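Local coordinates for WZI (Escherichia coli, PDB 2YNK), which is an outer-membrane beta-barrel lectin that binds carbohydrate and underpins assembly of the group 1 capsule, at residues S28-S33 with P149-P154; G158-G163 with Q292-D297; I233-G238 with H346-G351; A271-K276 with G300-A305; M307-I312 with E328-R333. One frame throughout, in Å; residues are numbered along the deposited sequence.

Interaction 1 (S28-S33 with P149-P154); sequences STWPLS and PQWWGP
Ser28, Trp30 and Trp151 bury the most surface where 28-33 runs antiparallel to 149-154. Trp30 and Trp151 form a hydrogen-bonded pair: Trp30 N donates to Trp151 O at 2.9 Å, in the carbonyl plane, and Trp151 N returns a bond to Trp30 O at 3.1 Å, this time from well above the plane of the Trp30 carbonyl. Both side chains leave the same face of the ladder, yet the indoles diverge. Trp30 keeps CG beside its backbone N (chi1 -64°), whereas Trp151 carries CG anti to its own N (chi1 -172°). Contact is therefore made at the roots, CB to CB at 3.8 Å between Trp30 and Trp151, and the two rings meet obliquely, with neither face stacked on the other. Leu32 CG lies over the face of the Trp30 indole, whose NE1 bonds to Leu27 O. At the far end, Ser28 O takes the N-H of Gly153 at 2.7 Å, while the Ser28 CB lies against the Gly153 carbonyl and its OG turns to Glu227. The result illustrates a minimal two-stranded antiparallel ladder, joining strands 29-30 and 151-152 apart from the barrel sheet, buried near the centre of the chain.

Interaction 2 (G158-G163 with Q292-D297); sequences GSLIRG and QMIGED
Leu160 and Gln292 point past one another, each side chain running toward the other's backbone, and this overlap sets the geometry of the contact. Gln292 is fully extended, with CG anti to the backbone N (chi1 180°), so its amide reaches from the barrel strand to the backbone of the loop. There OE1 receives the Leu160 N-H at 3.0 Å; the hydrogen bond is nearly straight at the hydrogen (175°), although the donor sits above the carbonyl plane of the amide. The other half of that amide, NE2, bonds to Trp152 O, so both ends of the group are held and its rotation is fixed. Leu160 CD1 reaches the backbone of Gln292, 3.5 Å from Gln292 O. Two residues along the strand, Ile294 turns CG1 to Leu160 CB at 3.7 Å and crosses Ile161 at about a right angle, the two CD1 methyls of Ile161 and Ile294 meeting at 3.7 Å. Ser159 shapes the loop beneath: its OG accepts from Ile161 N and Arg162 N, an ST turn combined with an ST motif, and also bonds to Trp152 O. The loop thus rests on the inner wall of the barrel, Leu160 touching Leu309 of strand 306-317 on one flank of strand 287-295, and Ile161 reaching Leu270 of strand 268-278 and Ile233 of strand 226-236 on the other.

Interaction 3 (I233-G238 with H346-G351); sequences IMQWGG and HIYKDG
An inverse gamma turn centred on Tyr348, in the long loop after barrel strand 322-331, sets this tyrosine against Gln235 and Gly237 at the end of barrel strand 226-236. The same residue starts a type I beta turn closed by Gly351 N bonding to Tyr348 O, so the base of the side chain is anchored at a tight bend. From there the ring lies flat along Gln235. That residue, extended with CG anti to its backbone N (chi1 -157°), runs counter to the tyrosine: its CG sits over one ring face, 4.0 Å from the centroid of the Tyr348 ring in a CH-pi contact. Its amide lies 10° from parallel to the ring and stacks beside CB, with Gln235 CD 3.7 Å from Tyr348 CB. Ile347 CG2 lies over the opposite face. Along the rim, Gln235 O comes to 3.3 Å from Tyr348 CE2. At the far end of the ring, Tyr348 OH donates to Gly237 O at 2.6 Å, in the carbonyl plane and on a lone pair, and Arg241 NE adds a weak bond to the hydroxyl. Chemically, two kinds of grip combine: the ring is packed flat between the Gln235 CG and amide on one face and Ile347 CG2 on the other, while a directional bond to a backbone carbonyl holds the hydroxyl, joining an irregular loop to the end of barrel strand 226-236.

Interaction 4 (A271-K276 with G300-A305); sequences AGFDFK and GFLPSA
Phe273 and Pro303 meet where barrel strand 268-278 is crossed, at 116°, by the short strand 302-304 of a small two-stranded excursion between barrel strands 287-295 and 306-317. The side chains cross at a slant, with Pro303 CD 3.8 Å from Phe273 CE2. Phe273 gets there because its CG lies beside the backbone N (chi1 -50°), which swings the ring along the strand until its rim faces the crossing segment; Leu302 CD2 adds an apolar touch at that rim, 4.3 Å from CE2 of Phe273. The other side of the proline ring reaches the strand backbone itself, Pro303 CB standing 3.4 Å from Ala271 O. Between these two anchors Gly272 offers only backbone to the proline. A second shell holds both partners in place. Strand 268-278 is bonded into the barrel on both flanks, Phe273 pairing with Met293 and Gly272 with Ser231 through their backbones, while Pro303 O is held by Asn306 ND2. The contact is thus van der Waals in character, half buried and half on the surface, where the aromatic ring may face lipid. At its outer limit the backbone of Phe301 comes in, its O atom lying in the plane of the Phe273 ring, 3.5 Å from CZ.

Interaction 5 (M307-I312 with E328-R333); sequences MFLGGI and EAHDTR
This beta hairpin of the barrel pairs Phe308 with Asp331, and Gly310 with Ala329, in antiparallel register between strands 306-317 and 322-331. Four backbone bonds stitch it: Phe308 N to Asp331 O at 2.8 Å with its return bond, and Gly310 N to Ala329 O at 2.9 Å with its own. Between these rungs, Leu309 and His330 form a non-hydrogen-bonded pair, and their side chains run next to each other off one face. Leu309, with CG anti to its backbone N (chi1 170°), places CD1 over one face of the imidazole in a CH-pi contact, 3.4 Å from the centroid of the His330 ring and offset toward the NE2 rim. The ring is fixed from its edges too. His330 NE2 donates to Glu328 OE2 at 2.7 Å, within the ring plane and on the anti side of the carboxylate, while ND1 bonds to Asp361 OD2. Held between two acidic groups, the imidazole may well carry a positive charge. Glu328 has further partners: OE1 bonds to Tyr290 OH and Tyr156 N, and OE2 to Glu157 N, so this buried carboxylate is well satisfied. Selenomethionine Met307 crosses Thr332 at a slant just past the end of strand 322-331, Met307 CG 3.8 Å from Thr332 CA. On the other face of the sheet, Asp331 OD1 accepts from Arg333 N in an Asx turn, and Asp331 OD2 is gripped side-on by the same arginine, with NH2 at 2.8 Å lying on its syn lone pair.

How the interactions relate
From the N terminus, interaction 1 closes first, bringing the early 28-33 segment to 149-154 before any other contact opens. Interaction 2 follows, linking the loop at 158-163 to 292-297; its segments alternate along the chain with those of interactions 3 and 4. The span from 233-238 to 346-351, closed by interaction 3, contains both interaction 4 and interaction 5, which succeed each other in series. Spatially, interactions 1 and 2 join through the backbones of Trp152 and Arg162. Interaction 2 shares the barrel sheet with interactions 4 and 5, whose strands 268-278 and 306-317 flank strand 287-295, so the interior segments, barrel wall and outlying loops form one connected network.

Interaction 1 (S28-S33 with P149-P154)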
# COMPACT_ATOMS: atom_id res chain seq x y z
N SER A 28 1.91 1.25 -8.87
CA SER A 28 2.86 1.68 -7.83
C SER A 28 2.46 2.99 -7.14
O SER A 28 3.21 3.50 -6.30
CB SER A 28 4.27 1.79 -8.42
OG SER A 28 4.38 2.93 -9.24
N THR A 29 1.29 3.52 -7.47
CA THR A 29 0.75 4.68 -6.79
C THR A 29 -0.72 4.46 -6.51
O THR A 29 -1.57 4.62 -7.39
CB THR A 29 0.95 5.95 -7.62
OG1 THR A 29 2.34 6.27 -7.63
CG2 THR A 29 0.20 7.10 -7.05
N TRP A 30 -1.01 4.08 -5.26
CA TRP A 30 -2.37 3.96 -4.76
C TRP A 30 -2.73 5.15 -3.93
O TRP A 30 -1.87 5.74 -3.29
CB TRP A 30 -2.52 2.70 -3.94
CG TRP A 30 -2.30 1.46 -4.75
CD1 TRP A 30 -1.11 1.01 -5.30
CD2 TRP A 30 -3.31 0.48 -5.16
NE1 TRP A 30 -1.31 -0.16 -5.99
CE2 TRP A 30 -2.61 -0.53 -5.94
CE3 TRP A 30 -4.67 0.35 -4.95
CZ2 TRP A 30 -3.26 -1.62 -6.48
CZ3 TRP A 30 -5.32 -0.76 -5.49
CH2 TRP A 30 -4.63 -1.72 -6.24
N PRO A 31 -4.02 5.53 -3.91
CA PRO A 31 -5.13 4.85 -4.57
C PRO A 31 -5.11 5.03 -6.09
O PRO A 31 -4.54 6.00 -6.59
CB PRO A 31 -6.35 5.53 -3.96
CG PRO A 31 -5.89 6.91 -3.72
CD PRO A 31 -4.46 6.78 -3.29
N LEU A 32 -5.71 4.09 -6.80
CA LEU A 32 -5.79 4.15 -8.27
C LEU A 32 -7.10 4.80 -8.71
O LEU A 32 -8.15 4.54 -8.13
CB LEU A 32 -5.74 2.74 -8.87
CG LEU A 32 -4.60 1.81 -8.45
CD1 LEU A 32 -4.90 0.39 -8.89
CD2 LEU A 32 -3.28 2.30 -9.00
N SER A 33 -7.03 5.63 -9.74
CA SER A 33 -8.24 6.12 -10.42
C SER A 33 -8.91 4.98 -11.19
O SER A 33 -8.27 4.29 -11.95
CB SER A 33 -7.88 7.24 -11.39
OG SER A 33 -7.08 8.21 -10.75
N PRO A 149 -6.10 5.85 2.74
CA PRO A 149 -4.78 5.23 2.71
C PRO A 149 -4.13 5.33 1.34
O PRO A 149 -4.83 5.35 0.30
CB PRO A 149 -5.07 3.77 3.05
CG PRO A 149 -6.47 3.55 2.63
CD PRO A 149 -7.17 4.85 2.91
N GLN A 150 -2.80 5.37 1.35
CA GLN A 150 -2.00 5.39 0.11
C GLN A 150 -1.06 4.19 0.05
O GLN A 150 -0.91 3.44 1.04
CB GLN A 150 -1.17 6.66 0.04
CG GLN A 150 -1.96 7.95 -0.15
CD GLN A 150 -1.25 9.15 0.44
OE1 GLN A 150 -1.01 9.22 1.66
NE2 GLN A 150 -0.92 10.11 -0.41
N TRP A 151 -0.45 4.02 -1.12
CA TRP A 151 0.71 3.15 -1.26
C TRP A 151 1.62 3.72 -2.29
O TRP A 151 1.20 3.92 -3.44
CB TRP A 151 0.31 1.76 -1.66
CG TRP A 151 1.43 0.75 -1.65
CD1 TRP A 151 2.31 0.45 -2.68
CD2 TRP A 151 1.80 -0.14 -0.56
NE1 TRP A 151 3.18 -0.54 -2.31
CE2 TRP A 151 2.93 -0.94 -1.04
CE3 TRP A 151 1.33 -0.35 0.73
CZ2 TRP A 151 3.53 -1.90 -0.25
CZ3 TRP A 151 1.95 -1.33 1.51
CH2 TRP A 151 3.02 -2.09 1.03
N TRP A 152 2.86 3.99 -1.89
CA TRP A 152 3.85 4.58 -2.80
C TRP A 152 4.98 3.63 -3.12
O TRP A 152 5.92 3.46 -2.33
CB TRP A 152 4.39 5.87 -2.21
CG TRP A 152 3.45 7.03 -2.36
CD1 TRP A 152 2.11 7.02 -2.75
CD2 TRP A 152 3.74 8.43 -2.07
NE1 TRP A 152 1.58 8.28 -2.74
CE2 TRP A 152 2.51 9.17 -2.36
CE3 TRP A 152 4.85 9.13 -1.63
CZ2 TRP A 152 2.43 10.53 -2.21
CZ3 TRP A 152 4.76 10.50 -1.48
CH2 TRP A 152 3.58 11.19 -1.77
N GLY A 153 4.89 3.00 -4.30
CA GLY A 153 5.97 2.19 -4.83
C GLY A 153 5.56 0.79 -5.24
O GLY A 153 4.42 0.39 -5.03
N PRO A 154 6.50 0.04 -5.81
CA PRO A 154 6.21 -1.25 -6.42
C PRO A 154 6.29 -2.44 -5.48
O PRO A 154 6.04 -3.57 -5.90
CB PRO A 154 7.29 -1.36 -7.49
CG PRO A 154 8.46 -0.66 -6.87
CD PRO A 154 7.92 0.40 -5.96

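Interaction 2 (G158-G163 with Q292-D297)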
# COMPACT_ATOMS: atom_id res chain seq x y z
N GLY A 158 5.92 -3.69 1.63
CA GLY A 158 6.01 -2.36 2.22
C GLY A 158 6.34 -1.28 1.20
O GLY A 158 6.81 -1.57 0.10
N SER A 159 6.03 -0.05 1.57
CA SER A 159 6.64 1.12 0.96
C SER A 159 7.62 1.71 1.96
O SER A 159 7.32 1.82 3.13
CB SER A 159 5.60 2.17 0.62
OG SER A 159 6.23 3.42 0.40
N LEU A 160 8.79 2.13 1.49
CA LEU A 160 9.78 2.73 2.36
C LEU A 160 9.45 4.17 2.73
O LEU A 160 10.10 4.75 3.61
CB LEU A 160 11.17 2.71 1.72
CG LEU A 160 11.77 1.36 1.35
CD1 LEU A 160 13.07 1.59 0.57
CD2 LEU A 160 12.01 0.49 2.57
N ILE A 161 8.44 4.75 2.08
CA ILE A 161 8.15 6.18 2.23
C ILE A 161 6.72 6.50 2.63
O ILE A 161 6.51 7.35 3.48
CB ILE A 161 8.49 6.96 0.94
CG1 ILE A 161 8.35 8.47 1.19
CG2 ILE A 161 7.62 6.49 -0.23
CD1 ILE A 161 9.25 9.33 0.32
N ARG A 162 5.74 5.85 2.01
CA ARG A 162 4.35 5.99 2.40
C ARG A 162 3.61 4.70 2.15
O ARG A 162 3.24 4.39 1.01
CB ARG A 162 3.67 7.16 1.69
CG ARG A 162 3.92 8.52 2.33
CD ARG A 162 3.29 8.68 3.72
NE ARG A 162 1.83 8.56 3.67
CZ ARG A 162 1.14 7.48 4.04
NH1 ARG A 162 1.75 6.39 4.53
NH2 ARG A 162 -0.18 7.49 3.92
N GLY A 163 3.39 3.96 3.23
CA GLY A 163 2.66 2.72 3.18
C GLY A 163 1.35 2.77 3.93
O GLY A 163 0.70 3.82 4.03
N GLN A 292 13.36 0.16 -4.80
CA GLN A 292 13.00 1.46 -4.24
C GLN A 292 14.10 1.92 -3.30
O GLN A 292 14.61 1.13 -2.49
CB GLN A 292 11.67 1.37 -3.49
CG GLN A 292 11.20 2.68 -2.85
CD GLN A 292 9.81 2.58 -2.26
OE1 GLN A 292 9.55 1.73 -1.40
NE2 GLN A 292 8.90 3.44 -2.71
N MSE A 293 14.48 3.19 -3.40
CA MSE A 293 15.54 3.75 -2.57
C MSE A 293 15.10 5.07 -2.02
O MSE A 293 15.14 6.07 -2.72
CB MSE A 293 16.81 3.91 -3.40
CG MSE A 293 17.99 4.38 -2.55
SE MSE A 293 19.46 4.99 -3.71
CE MSE A 293 20.94 4.98 -2.41
N ILE A 294 14.69 5.09 -0.76
CA ILE A 294 14.31 6.32 -0.08
C ILE A 294 15.38 6.72 0.91
O ILE A 294 15.90 5.87 1.63
CB ILE A 294 12.99 6.17 0.68
CG1 ILE A 294 11.88 5.77 -0.27
CG2 ILE A 294 12.65 7.48 1.37
CD1 ILE A 294 11.51 6.84 -1.27
N GLY A 295 15.70 8.01 0.94
CA GLY A 295 16.74 8.54 1.82
C GLY A 295 16.19 9.54 2.82
O GLY A 295 15.16 10.15 2.59
N GLU A 296 16.90 9.70 3.94
CA GLU A 296 16.46 10.61 4.99
C GLU A 296 16.96 12.04 4.80
O GLU A 296 16.31 12.99 5.25
CB GLU A 296 16.87 10.07 6.36
CG GLU A 296 15.89 9.03 6.91
CD GLU A 296 14.63 9.64 7.49
OE1 GLU A 296 14.39 10.86 7.35
OE2 GLU A 296 13.86 8.87 8.10
N ASP A 297 18.11 12.20 4.14
CA ASP A 297 18.65 13.51 3.77
C ASP A 297 18.69 13.64 2.24
O ASP A 297 18.69 12.62 1.53
CB ASP A 297 20.08 13.67 4.32
CG ASP A 297 20.19 13.29 5.79
OD1 ASP A 297 19.28 13.62 6.57
OD2 ASP A 297 21.20 12.66 6.17

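Interaction 3 (I233-G238 with H346-G351)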
# COMPACT_ATOMS: atom_id res chain seq x y z
N ILE A 233 8.39 13.48 0.72
CA ILE A 233 7.51 13.72 1.86
C ILE A 233 8.19 14.69 2.81
O ILE A 233 9.38 14.54 3.08
CB ILE A 233 7.23 12.41 2.63
CG1 ILE A 233 5.98 11.72 2.11
CG2 ILE A 233 7.05 12.67 4.12
CD1 ILE A 233 4.70 12.43 2.47
N MSE A 234 7.46 15.68 3.32
CA MSE A 234 8.00 16.49 4.41
C MSE A 234 7.08 16.49 5.60
O MSE A 234 5.86 16.64 5.48
CB MSE A 234 8.38 17.90 3.99
CG MSE A 234 7.27 18.65 3.29
SE MSE A 234 7.76 20.56 3.18
CE MSE A 234 6.85 20.86 1.45
N GLN A 235 7.67 16.30 6.77
CA GLN A 235 6.96 16.38 8.04
C GLN A 235 7.11 17.82 8.52
O GLN A 235 8.22 18.28 8.76
CB GLN A 235 7.58 15.40 9.03
CG GLN A 235 6.68 14.97 10.17
CD GLN A 235 7.24 13.78 10.94
OE1 GLN A 235 6.55 13.19 11.78
NE2 GLN A 235 8.49 13.43 10.66
N TRP A 236 6.00 18.54 8.65
CA TRP A 236 6.02 19.99 8.73
C TRP A 236 4.87 20.51 9.55
O TRP A 236 3.86 19.82 9.71
CB TRP A 236 5.99 20.54 7.30
CG TRP A 236 5.92 22.04 7.17
CD1 TRP A 236 6.97 22.95 7.14
CD2 TRP A 236 4.71 22.85 7.03
NE1 TRP A 236 6.51 24.23 7.01
CE2 TRP A 236 5.16 24.24 6.94
CE3 TRP A 236 3.35 22.58 6.99
CZ2 TRP A 236 4.27 25.29 6.82
CZ3 TRP A 236 2.46 23.65 6.85
CH2 TRP A 236 2.91 24.97 6.77
N GLY A 237 5.01 21.70 10.13
CA GLY A 237 3.94 22.27 10.95
C GLY A 237 3.78 21.63 12.33
O GLY A 237 4.59 20.78 12.73
N GLY A 238 2.74 22.05 13.05
CA GLY A 238 2.45 21.58 14.41
C GLY A 238 2.49 22.70 15.44
O GLY A 238 2.79 23.85 15.10
N HIS A 346 14.80 14.83 15.17
CA HIS A 346 15.20 15.56 16.38
C HIS A 346 14.22 16.65 16.77
O HIS A 346 14.20 17.06 17.93
CB HIS A 346 16.61 16.13 16.24
CG HIS A 346 16.78 17.09 15.07
ND1 HIS A 346 16.66 16.70 13.78
CD2 HIS A 346 17.08 18.44 15.04
CE1 HIS A 346 16.86 17.75 12.97
NE2 HIS A 346 17.12 18.82 13.74
N ILE A 347 13.44 17.14 15.80
CA ILE A 347 12.29 18.01 16.11
C ILE A 347 11.06 17.14 16.29
O ILE A 347 10.47 17.09 17.36
CB ILE A 347 12.04 19.07 15.00
CG1 ILE A 347 13.21 20.06 14.91
CG2 ILE A 347 10.76 19.84 15.27
CD1 ILE A 347 13.68 20.61 16.25
N TYR A 348 10.68 16.44 15.23
CA TYR A 348 9.57 15.50 15.29
C TYR A 348 10.08 14.23 15.97
O TYR A 348 10.54 13.30 15.33
CB TYR A 348 9.00 15.26 13.87
CG TYR A 348 8.43 16.54 13.29
CD1 TYR A 348 7.14 16.94 13.58
CD2 TYR A 348 9.22 17.39 12.51
CE1 TYR A 348 6.63 18.13 13.08
CE2 TYR A 348 8.71 18.57 12.00
CZ TYR A 348 7.41 18.94 12.29
OH TYR A 348 6.90 20.12 11.80
N LYS A 349 9.98 14.23 17.30
CA LYS A 349 10.72 13.27 18.13
C LYS A 349 10.05 11.91 18.21
O LYS A 349 10.72 10.92 18.52
CB LYS A 349 10.93 13.83 19.54
CG LYS A 349 11.90 15.00 19.60
CD LYS A 349 12.09 15.45 21.04
CE LYS A 349 13.07 16.59 21.18
NZ LYS A 349 13.61 16.62 22.57
N ASP A 350 8.75 11.86 17.95
CA ASP A 350 8.03 10.58 17.85
C ASP A 350 8.42 9.84 16.56
O ASP A 350 7.96 8.73 16.32
CB ASP A 350 6.51 10.81 17.84
CG ASP A 350 5.90 11.08 19.21
OD1 ASP A 350 6.61 11.19 20.24
OD2 ASP A 350 4.64 11.19 19.24
N GLY A 351 9.24 10.47 15.72
CA GLY A 351 9.76 9.81 14.53
C GLY A 351 8.74 9.81 13.42
O GLY A 351 7.72 10.48 13.52

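Interaction 4 (A271-K276 with G300-A305)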
# COMPACT_ATOMS: atom_id res chain seq x y z
N ALA A 271 12.76 11.31 0.81
CA ALA A 271 12.74 11.43 -0.65
C ALA A 271 13.54 10.32 -1.32
O ALA A 271 14.59 9.92 -0.82
CB ALA A 271 13.26 12.80 -1.08
N GLY A 272 13.02 9.82 -2.44
CA GLY A 272 13.71 8.78 -3.17
C GLY A 272 13.05 8.36 -4.47
O GLY A 272 12.08 8.96 -4.91
N PHE A 273 13.58 7.29 -5.06
CA PHE A 273 13.14 6.81 -6.36
C PHE A 273 12.75 5.34 -6.29
O PHE A 273 13.20 4.61 -5.40
CB PHE A 273 14.24 6.97 -7.41
CG PHE A 273 14.85 8.34 -7.44
CD1 PHE A 273 14.12 9.42 -7.91
CD2 PHE A 273 16.15 8.55 -7.01
CE1 PHE A 273 14.68 10.69 -7.96
CE2 PHE A 273 16.71 9.81 -7.04
CZ PHE A 273 15.98 10.89 -7.52
N ASP A 274 11.92 4.93 -7.23
CA ASP A 274 11.58 3.52 -7.41
C ASP A 274 11.54 3.17 -8.89
O ASP A 274 11.46 4.06 -9.74
CB ASP A 274 10.24 3.18 -6.73
CG ASP A 274 9.28 4.36 -6.66
OD1 ASP A 274 9.51 5.31 -5.87
OD2 ASP A 274 8.26 4.34 -7.39
N PHE A 275 11.63 1.88 -9.19
CA PHE A 275 11.48 1.41 -10.57
C PHE A 275 10.83 0.03 -10.59
O PHE A 275 10.87 -0.70 -9.59
CB PHE A 275 12.85 1.34 -11.28
CG PHE A 275 13.63 0.10 -10.95
CD1 PHE A 275 13.46 -1.06 -11.68
CD2 PHE A 275 14.52 0.09 -9.87
CE1 PHE A 275 14.16 -2.21 -11.36
CE2 PHE A 275 15.23 -1.05 -9.55
CZ PHE A 275 15.05 -2.20 -10.29
N LYS A 276 10.23 -0.31 -11.72
CA LYS A 276 9.80 -1.67 -12.01
C LYS A 276 10.12 -1.97 -13.48
O LYS A 276 9.80 -1.18 -14.37
CB LYS A 276 8.30 -1.86 -11.72
CG LYS A 276 7.81 -3.30 -11.90
CD LYS A 276 6.33 -3.51 -11.64
CE LYS A 276 5.90 -4.91 -12.09
NZ LYS A 276 4.61 -5.41 -11.52
N GLY A 300 20.62 17.58 -2.93
CA GLY A 300 20.09 18.30 -4.09
C GLY A 300 19.18 17.44 -4.96
O GLY A 300 17.96 17.46 -4.81
N PHE A 301 19.80 16.68 -5.86
CA PHE A 301 19.07 15.81 -6.79
C PHE A 301 18.99 14.35 -6.33
O PHE A 301 18.03 13.65 -6.65
CB PHE A 301 19.60 15.93 -8.25
CG PHE A 301 21.11 15.92 -8.38
CD1 PHE A 301 21.85 17.10 -8.26
CD2 PHE A 301 21.80 14.74 -8.68
CE1 PHE A 301 23.24 17.10 -8.40
CE2 PHE A 301 23.18 14.73 -8.82
CZ PHE A 301 23.90 15.91 -8.69
N LEU A 302 19.98 13.90 -5.56
CA LEU A 302 20.01 12.54 -5.04
C LEU A 302 19.73 12.52 -3.53
O LEU A 302 19.96 13.51 -2.85
CB LEU A 302 21.37 11.89 -5.32
CG LEU A 302 21.59 11.44 -6.76
CD1 LEU A 302 23.08 11.45 -7.12
CD2 LEU A 302 20.98 10.06 -7.00
N PRO A 303 19.23 11.39 -3.01
CA PRO A 303 19.03 11.22 -1.58
C PRO A 303 20.24 10.60 -0.89
O PRO A 303 21.04 9.93 -1.53
CB PRO A 303 17.86 10.25 -1.52
CG PRO A 303 18.06 9.39 -2.71
CD PRO A 303 18.59 10.30 -3.77
N SER A 304 20.35 10.82 0.42
CA SER A 304 21.40 10.22 1.26
C SER A 304 20.76 9.53 2.47
O SER A 304 19.54 9.58 2.65
CB SER A 304 22.37 11.30 1.74
OG SER A 304 22.52 12.31 0.77
N ALA A 305 21.59 8.89 3.31
CA ALA A 305 21.10 8.16 4.48
C ALA A 305 19.98 7.21 4.06
O ALA A 305 18.86 7.25 4.59
CB ALA A 305 20.63 9.12 5.55

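Interaction 5 (M307-I312 with E328-R333)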
# COMPACT_ATOMS: atom_id res chain seq x y z
N MSE A 307 17.56 4.08 2.76
CA MSE A 307 16.95 2.77 3.00
C MSE A 307 16.71 2.14 1.66
O MSE A 307 16.44 2.83 0.68
CB MSE A 307 15.63 2.96 3.74
CG MSE A 307 15.91 3.58 5.10
SE MSE A 307 14.21 4.02 5.98
CE MSE A 307 13.74 5.61 4.91
N PHE A 308 16.81 0.81 1.62
CA PHE A 308 16.74 0.08 0.37
C PHE A 308 15.64 -0.98 0.34
O PHE A 308 15.25 -1.52 1.39
CB PHE A 308 18.08 -0.58 0.09
CG PHE A 308 19.17 0.39 -0.19
CD1 PHE A 308 19.93 0.92 0.84
CD2 PHE A 308 19.45 0.78 -1.50
CE1 PHE A 308 20.95 1.82 0.58
CE2 PHE A 308 20.47 1.67 -1.77
CZ PHE A 308 21.22 2.20 -0.72
N LEU A 309 15.18 -1.25 -0.87
CA LEU A 309 14.16 -2.26 -1.11
C LEU A 309 14.30 -2.77 -2.54
O LEU A 309 14.47 -1.98 -3.47
CB LEU A 309 12.79 -1.67 -0.88
CG LEU A 309 11.56 -2.49 -1.29
CD1 LEU A 309 10.38 -2.06 -0.43
CD2 LEU A 309 11.26 -2.37 -2.79
N GLY A 310 14.22 -4.08 -2.70
CA GLY A 310 14.29 -4.72 -4.01
C GLY A 310 13.48 -5.99 -4.01
O GLY A 310 13.25 -6.59 -2.96
N GLY A 311 13.04 -6.40 -5.20
CA GLY A 311 12.29 -7.64 -5.35
C GLY A 311 12.14 -8.13 -6.79
O GLY A 311 12.45 -7.44 -7.76
N ILE A 312 11.64 -9.35 -6.90
CA ILE A 312 11.42 -9.99 -8.19
C ILE A 312 10.07 -10.67 -8.10
O ILE A 312 9.75 -11.29 -7.08
CB ILE A 312 12.56 -10.99 -8.49
CG1 ILE A 312 12.41 -11.59 -9.89
CG2 ILE A 312 12.62 -12.08 -7.44
CD1 ILE A 312 13.47 -12.62 -10.21
N GLU A 328 11.16 -10.64 -2.09
CA GLU A 328 11.38 -9.23 -1.81
C GLU A 328 12.30 -9.02 -0.59
O GLU A 328 12.11 -9.66 0.45
CB GLU A 328 10.02 -8.55 -1.60
CG GLU A 328 10.05 -7.03 -1.61
CD GLU A 328 8.67 -6.40 -1.65
OE1 GLU A 328 7.80 -6.90 -2.39
OE2 GLU A 328 8.46 -5.38 -0.96
N ALA A 329 13.28 -8.12 -0.72
CA ALA A 329 14.23 -7.82 0.36
C ALA A 329 14.17 -6.34 0.75
O ALA A 329 14.14 -5.48 -0.12
CB ALA A 329 15.65 -8.20 -0.04
N HIS A 330 14.13 -6.06 2.06
CA HIS A 330 14.13 -4.68 2.56
C HIS A 330 15.29 -4.44 3.47
O HIS A 330 15.74 -5.34 4.17
CB HIS A 330 12.87 -4.41 3.38
CG HIS A 330 11.59 -4.43 2.60
ND1 HIS A 330 10.45 -3.92 3.09
CD2 HIS A 330 11.28 -4.93 1.33
CE1 HIS A 330 9.47 -4.08 2.19
NE2 HIS A 330 9.97 -4.70 1.12
N ASP A 331 15.78 -3.20 3.50
CA ASP A 331 16.74 -2.78 4.52
C ASP A 331 16.45 -1.34 4.94
O ASP A 331 16.69 -0.40 4.19
CB ASP A 331 18.18 -2.91 4.00
CG ASP A 331 19.23 -2.68 5.10
OD1 ASP A 331 19.19 -1.60 5.73
OD2 ASP A 331 20.09 -3.57 5.33
N THR A 332 15.94 -1.18 6.16
CA THR A 332 15.58 0.14 6.67
C THR A 332 16.59 0.68 7.69
O THR A 332 16.28 1.57 8.49
CB THR A 332 14.15 0.15 7.24
OG1 THR A 332 14.07 -0.77 8.34
CG2 THR A 332 13.15 -0.24 6.15
N ARG A 333 17.81 0.15 7.65
CA ARG A 333 18.93 0.82 8.30
C ARG A 333 19.38 1.98 7.41
O ARG A 333 18.88 2.16 6.30
CB ARG A 333 20.09 -0.16 8.51
CG ARG A 333 19.76 -1.32 9.43
CD ARG A 333 20.92 -2.30 9.53
NE ARG A 333 21.07 -3.07 8.30
CZ ARG A 333 22.06 -3.93 8.07
NH1 ARG A 333 23.00 -4.14 8.99
NH2 ARG A 333 22.11 -4.58 6.92